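Local atomic coordinates of unknown conserved protein BH2331 (PDB entry 1VL5), a protein that probably acts as an S-adenosylmethionine-dependent methyltransferase whose substrate is not known. Residues H50-F55 with A77-N82; D70-A75 with V87-G92. All coordinates share one frame; numbering follows the deposited sequence.

Interaction 1: H50-F55 with A77-N82; sequences HVANAF and AFIEGN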
loop_
_atom_site.group_PDB
_atom_site.type_symbol
_atom_site.label_atom_id
_atom_site.label_comp_id
_atom_site.label_asym_id
_atom_site.label_seq_id
_atom_site.Cartn_x
_atom_site.Cartn_y
_atom_site.Cartn_z
ATOM N N HIS A 50 -2.806 -9.369 -6.308
ATOM C CA HIS A 50 -3.977 -9.739 -5.487
ATOM C C HIS A 50 -5.143 -8.795 -5.631
ATOM O O HIS A 50 -6.271 -9.211 -5.448
ATOM C CB HIS A 50 -3.615 -9.826 -4.007
ATOM C CG HIS A 50 -2.702 -10.961 -3.681
ATOM N ND1 HIS A 50 -2.429 -11.973 -4.573
ATOM C CD2 HIS A 50 -2.019 -11.256 -2.556
ATOM C CE1 HIS A 50 -1.598 -12.833 -4.019
ATOM N NE2 HIS A 50 -1.342 -12.425 -2.792
ATOM N N VAL A 51 -4.871 -7.504 -5.808
ATOM C CA VAL A 51 -5.979 -6.564 -5.970
ATOM C C VAL A 51 -6.697 -6.783 -7.329
ATOM O O VAL A 51 -7.926 -6.880 -7.385
ATOM C CB VAL A 51 -5.535 -5.102 -5.724
ATOM C CG1 VAL A 51 -6.687 -4.107 -5.918
ATOM C CG2 VAL A 51 -5.009 -4.940 -4.310
ATOM N N ALA A 52 -5.948 -6.815 -8.420
ATOM C CA ALA A 52 -6.522 -7.084 -9.705
ATOM C C ALA A 52 -7.309 -8.368 -9.669
ATOM O O ALA A 52 -8.386 -8.465 -10.269
ATOM C CB ALA A 52 -5.411 -7.199 -10.808
ATOM N N ASN A 53 -6.738 -9.381 -9.009
ATOM C CA ASN A 53 -7.392 -10.688 -8.872
ATOM C C ASN A 53 -8.775 -10.566 -8.226
ATOM O O ASN A 53 -9.744 -11.146 -8.705
ATOM C CB ASN A 53 -6.561 -11.573 -7.957
ATOM C CG ASN A 53 -7.083 -12.980 -7.890
ATOM O OD1 ASN A 53 -6.969 -13.735 -8.852
ATOM N ND2 ASN A 53 -7.620 -13.356 -6.722
ATOM N N ALA A 54 -8.818 -9.804 -7.124
ATOM C CA ALA A 54 -10.065 -9.591 -6.393
ATOM C C ALA A 54 -11.100 -8.787 -7.175
ATOM O O ALA A 54 -12.270 -9.082 -7.082
ATOM C CB ALA A 54 -9.764 -8.907 -5.068
ATOM N N PHE A 55 -10.671 -7.785 -7.943
ATOM C CA PHE A 55 -11.593 -6.864 -8.629
ATOM C C PHE A 55 -12.144 -7.475 -9.915
ATOM O O PHE A 55 -13.319 -7.235 -10.307
ATOM C CB PHE A 55 -10.904 -5.512 -8.919
ATOM C CG PHE A 55 -11.029 -4.496 -7.790
ATOM C CD1 PHE A 55 -10.375 -4.671 -6.604
ATOM C CD2 PHE A 55 -11.818 -3.387 -7.933
ATOM C CE1 PHE A 55 -10.498 -3.760 -5.567
ATOM C CE2 PHE A 55 -11.914 -2.462 -6.931
ATOM C CZ PHE A 55 -11.264 -2.656 -5.733
ATOM N N ALA A 77 0.492 -15.320 -13.477
ATOM C CA ALA A 77 0.404 -16.718 -13.071
ATOM C C ALA A 77 -0.650 -16.853 -11.991
ATOM O O ALA A 77 -1.465 -17.739 -12.057
ATOM C CB ALA A 77 1.750 -17.270 -12.589
ATOM N N PHE A 78 -0.673 -15.933 -11.050
ATOM C CA PHE A 78 -1.643 -16.000 -10.004
ATOM C C PHE A 78 -3.079 -15.709 -10.505
ATOM O O PHE A 78 -4.034 -16.502 -10.258
ATOM C CB PHE A 78 -1.276 -15.014 -8.922
ATOM C CG PHE A 78 -2.304 -14.920 -7.825
ATOM C CD1 PHE A 78 -2.478 -15.953 -6.943
ATOM C CD2 PHE A 78 -3.041 -13.764 -7.643
ATOM C CE1 PHE A 78 -3.398 -15.856 -5.916
ATOM C CE2 PHE A 78 -3.947 -13.673 -6.642
ATOM C CZ PHE A 78 -4.119 -14.702 -5.759
ATOM N N ILE A 79 -3.215 -14.613 -11.255
ATOM C CA ILE A 79 -4.525 -14.152 -11.717
ATOM C C ILE A 79 -5.140 -15.151 -12.713
ATOM O O ILE A 79 -6.353 -15.535 -12.593
ATOM C CB ILE A 79 -4.407 -12.701 -12.269
ATOM C CG1 ILE A 79 -4.070 -11.744 -11.135
ATOM C CG2 ILE A 79 -5.693 -12.270 -13.073
ATOM C CD1 ILE A 79 -3.515 -10.404 -11.586
ATOM N N GLU A 80 -4.325 -15.649 -13.657
ATOM C CA GLU A 80 -4.878 -16.563 -14.650
ATOM C C GLU A 80 -5.149 -17.939 -14.023
ATOM O O GLU A 80 -6.012 -18.700 -14.504
ATOM C CB GLU A 80 -4.009 -16.671 -15.906
ATOM C CG GLU A 80 -2.841 -17.610 -15.798
ATOM C CD GLU A 80 -1.914 -17.623 -17.050
ATOM O OE1 GLU A 80 -2.269 -17.049 -18.109
ATOM O OE2 GLU A 80 -0.820 -18.233 -16.952
ATOM N N GLY A 81 -4.389 -18.257 -12.977
ATOM C CA GLY A 81 -4.657 -19.375 -12.144
ATOM C C GLY A 81 -6.059 -19.404 -11.530
ATOM O O GLY A 81 -6.629 -20.492 -11.345
ATOM N N ASN A 82 -6.618 -18.232 -11.234
ATOM C CA ASN A 82 -8.000 -18.133 -10.736
ATOM C C ASN A 82 -9.025 -17.936 -11.800
ATOM O O ASN A 82 -10.209 -17.759 -11.504
ATOM C CB ASN A 82 -8.115 -17.030 -9.698
ATOM C CG ASN A 82 -7.336 -17.359 -8.442
ATOM O OD1 ASN A 82 -7.337 -18.506 -7.987
ATOM N ND2 ASN A 82 -6.635 -16.382 -7.906
#

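Interaction 2: D70-A75 with V87-G92; sequences DILKVA and VEYVQG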
loop_
_atom_site.group_PDB
_atom_site.type_symbol
_atom_site.label_atom_id
_atom_site.label_comp_id
_atom_site.label_asym_id
_atom_site.label_seq_id
_atom_site.Cartn_x
_atom_site.Cartn_y
_atom_site.Cartn_z
ATOM N N ASP A 70 9.105 -9.325 -15.216
ATOM C CA ASP A 70 9.195 -10.362 -14.211
ATOM C C ASP A 70 8.056 -10.262 -13.221
ATOM O O ASP A 70 7.497 -11.277 -12.833
ATOM C CB ASP A 70 10.502 -10.264 -13.410
ATOM C CG ASP A 70 11.740 -10.724 -14.204
ATOM O OD1 ASP A 70 11.617 -11.533 -15.163
ATOM O OD2 ASP A 70 12.852 -10.259 -13.844
ATOM N N ILE A 71 7.777 -9.058 -12.732
ATOM C CA ILE A 71 6.655 -8.863 -11.824
ATOM C C ILE A 71 5.316 -9.251 -12.499
ATOM O O ILE A 71 4.500 -10.007 -11.948
ATOM C CB ILE A 71 6.624 -7.405 -11.273
ATOM C CG1 ILE A 71 7.761 -7.228 -10.260
ATOM C CG2 ILE A 71 5.244 -7.085 -10.603
ATOM C CD1 ILE A 71 8.123 -5.733 -9.853
ATOM N N LEU A 72 5.131 -8.782 -13.723
ATOM C CA LEU A 72 3.886 -9.010 -14.441
ATOM C C LEU A 72 3.698 -10.484 -14.743
ATOM O O LEU A 72 2.572 -10.968 -14.806
ATOM C CB LEU A 72 3.829 -8.182 -15.728
ATOM C CG LEU A 72 3.723 -6.660 -15.500
ATOM C CD1 LEU A 72 3.931 -5.946 -16.806
ATOM C CD2 LEU A 72 2.395 -6.309 -14.941
ATOM N N LYS A 73 4.791 -11.203 -14.906
ATOM C CA LYS A 73 4.708 -12.677 -15.119
ATOM C C LYS A 73 4.136 -13.371 -13.896
ATOM O O LYS A 73 3.349 -14.329 -13.981
ATOM C CB LYS A 73 6.095 -13.279 -15.371
ATOM C CG LYS A 73 6.512 -13.329 -16.779
ATOM C CD LYS A 73 7.984 -13.841 -16.816
ATOM C CE LYS A 73 8.765 -13.403 -18.046
ATOM N NZ LYS A 73 10.223 -13.342 -17.686
ATOM N N VAL A 74 4.562 -12.899 -12.741
ATOM C CA VAL A 74 4.153 -13.505 -11.499
ATOM C C VAL A 74 2.710 -13.162 -11.200
ATOM O O VAL A 74 1.955 -14.018 -10.790
ATOM C CB VAL A 74 5.081 -13.104 -10.351
ATOM C CG1 VAL A 74 4.433 -13.388 -8.976
ATOM C CG2 VAL A 74 6.419 -13.851 -10.490
ATOM N N ALA A 75 2.323 -11.929 -11.432
ATOM C CA ALA A 75 0.946 -11.536 -11.246
ATOM C C ALA A 75 0.063 -12.352 -12.150
ATOM O O ALA A 75 -0.975 -12.815 -11.730
ATOM C CB ALA A 75 0.775 -10.085 -11.550
ATOM N N VAL A 87 -7.960 -9.303 -17.861
ATOM C CA VAL A 87 -6.899 -8.517 -17.236
ATOM C C VAL A 87 -5.806 -8.329 -18.281
ATOM O O VAL A 87 -5.364 -9.294 -18.930
ATOM C CB VAL A 87 -6.260 -9.192 -15.985
ATOM C CG1 VAL A 87 -5.155 -8.285 -15.392
ATOM C CG2 VAL A 87 -7.323 -9.557 -14.920
ATOM N N GLU A 88 -5.375 -7.089 -18.416
ATOM C CA GLU A 88 -4.274 -6.703 -19.295
ATOM C C GLU A 88 -3.070 -6.281 -18.436
ATOM O O GLU A 88 -3.215 -5.466 -17.518
ATOM C CB GLU A 88 -4.708 -5.550 -20.195
ATOM C CG GLU A 88 -3.575 -5.148 -21.186
ATOM C CD GLU A 88 -4.036 -4.253 -22.346
ATOM O OE1 GLU A 88 -5.057 -3.543 -22.157
ATOM O OE2 GLU A 88 -3.366 -4.277 -23.435
ATOM N N TYR A 89 -1.897 -6.834 -18.736
ATOM C CA TYR A 89 -0.668 -6.598 -17.970
ATOM C C TYR A 89 0.157 -5.559 -18.725
ATOM O O TYR A 89 0.412 -5.684 -19.948
ATOM C CB TYR A 89 0.088 -7.930 -17.768
ATOM C CG TYR A 89 -0.809 -8.990 -17.089
ATOM C CD1 TYR A 89 -1.646 -9.802 -17.824
ATOM C CD2 TYR A 89 -0.839 -9.122 -15.700
ATOM C CE1 TYR A 89 -2.494 -10.739 -17.195
ATOM C CE2 TYR A 89 -1.686 -10.013 -15.054
ATOM C CZ TYR A 89 -2.500 -10.851 -15.826
ATOM O OH TYR A 89 -3.339 -11.755 -15.205
ATOM N N VAL A 90 0.547 -4.502 -18.011
ATOM C CA VAL A 90 1.194 -3.343 -18.613
ATOM C C VAL A 90 2.350 -2.867 -17.729
ATOM O O VAL A 90 2.223 -2.733 -16.517
ATOM C CB VAL A 90 0.179 -2.158 -18.856
ATOM C CG1 VAL A 90 0.907 -0.898 -19.435
ATOM C CG2 VAL A 90 -0.982 -2.608 -19.790
ATOM N N GLN A 91 3.488 -2.613 -18.348
ATOM C CA GLN A 91 4.669 -2.268 -17.611
ATOM C C GLN A 91 4.818 -0.754 -17.585
ATOM O O GLN A 91 4.508 -0.076 -18.574
ATOM C CB GLN A 91 5.850 -2.931 -18.301
ATOM C CG GLN A 91 7.184 -2.707 -17.675
ATOM C CD GLN A 91 8.315 -3.289 -18.555
ATOM O OE1 GLN A 91 8.233 -4.436 -19.025
ATOM N NE2 GLN A 91 9.350 -2.494 -18.785
ATOM N N GLY A 92 5.272 -0.213 -16.445
ATOM C CA GLY A 92 5.593 1.203 -16.347
ATOM C C GLY A 92 5.668 1.706 -14.906
ATOM O O GLY A 92 5.460 0.959 -13.927
#

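Interaction 1: H50-F55 with A77-N82
Asn53 reaches from helix 50-55 into the side of helix 69-81, where its amide meets Asn82 and Phe78 together. Its CG stands anti to the backbone N, which carries the amide across to the C-terminal end of the other helix. Asn82, just beyond that end, gives a nearly straight hydrogen bond of 2.8 Å from its ND2 to Asn53 OD1, with an N-H...O angle of 170°. The donor lies tilted from the Asn53 carbonyl plane, while OD1 stays close to the amide plane of Asn82. Asn82 ND2 lies over one face of the Phe78 ring and His50 CE1 over the opposite face, both toward the rim. His50 ND1 comes within 3.1 Å of Phe78 CE2, the rings meeting obliquely with their planes at 57°. Asn53, with Phe78 and Ile79 against it, is the close-packed centre; its CB rests on Ile79 CG1 at 4.0 Å. On the buried inner side, Ala52 CB touches Ile79 CD1 at 3.8 Å. By contrast, His50 and Asn82 lie exposed at the margin. The two helix segments run almost parallel, 16° apart with axes 9.4 Å from each other, as expected of neighbouring helices on one face of the parallel part of the mixed sheet in a Rossmann-like methyltransferase fold.

Interaction 2: D70-A75 with V87-G92
In the beta-alpha-beta unit formed by strand 61-66, helix 69-81 and strand 87-91, this contact lays the helix against the second strand. Leu72 is the wedge between them. Its CG lies anti to the carbonyl carbon (chi1 -68°), and the two methyls divide the strand: CD1 presses on the backbone at 3.6 Å from Val90 C and also meets Gln91 CB at 3.9 Å, while CD2 touches Tyr89 CB at 4.0 Å. The Leu72 and Tyr89 side chains slide past each other in opposite directions; the phenol ring reaches Ala75 with its CE2. Ring atom CD2 of Tyr89 is 4.0 Å from Leu72 O, and CE2 is 4.1 Å from Ala75 C, both partners oblique to the ring. Within the strand, Val87 CG1 lies over one face of the same ring, 3.7 Å above its plane. Putting an alanine in place of Leu72 would probably open a gap beside the Val90 carbonyl and remove the leucine contact on the CB of Tyr89. The helix and strand segments run nearly antiparallel, at 163°, with axes 8.7 Å apart. Strand 87-91 hydrogen-bonds in parallel to strand 61-66 through Glu88 and Val90, while Arg76 and Ile79, further along helix 69-81, extend the cover over Tyr89.

Helix 69-81 serves both contacts: its 70-75 part packs on strand 87-91 in interaction 2, and its C-terminal part packs on helix 50-55 in interaction 1. Their centres are 11 Å apart, and they meet through Ile79, whose CG2 lies 3.2 Å from Tyr89 OH and 3.7 Å from Val87 CG2. One isoleucine thus joins the helix-helix contact to the helix-strand contact. Ala52 of interaction 1 falls in what may be a glycine-rich motif with Gly47 and Gly49, and the side chain of Ala75 in interaction 2 touches residues of that motif, so both contacts probably lie near the region where such enzymes bind the cofactor S-adenosylmethionine.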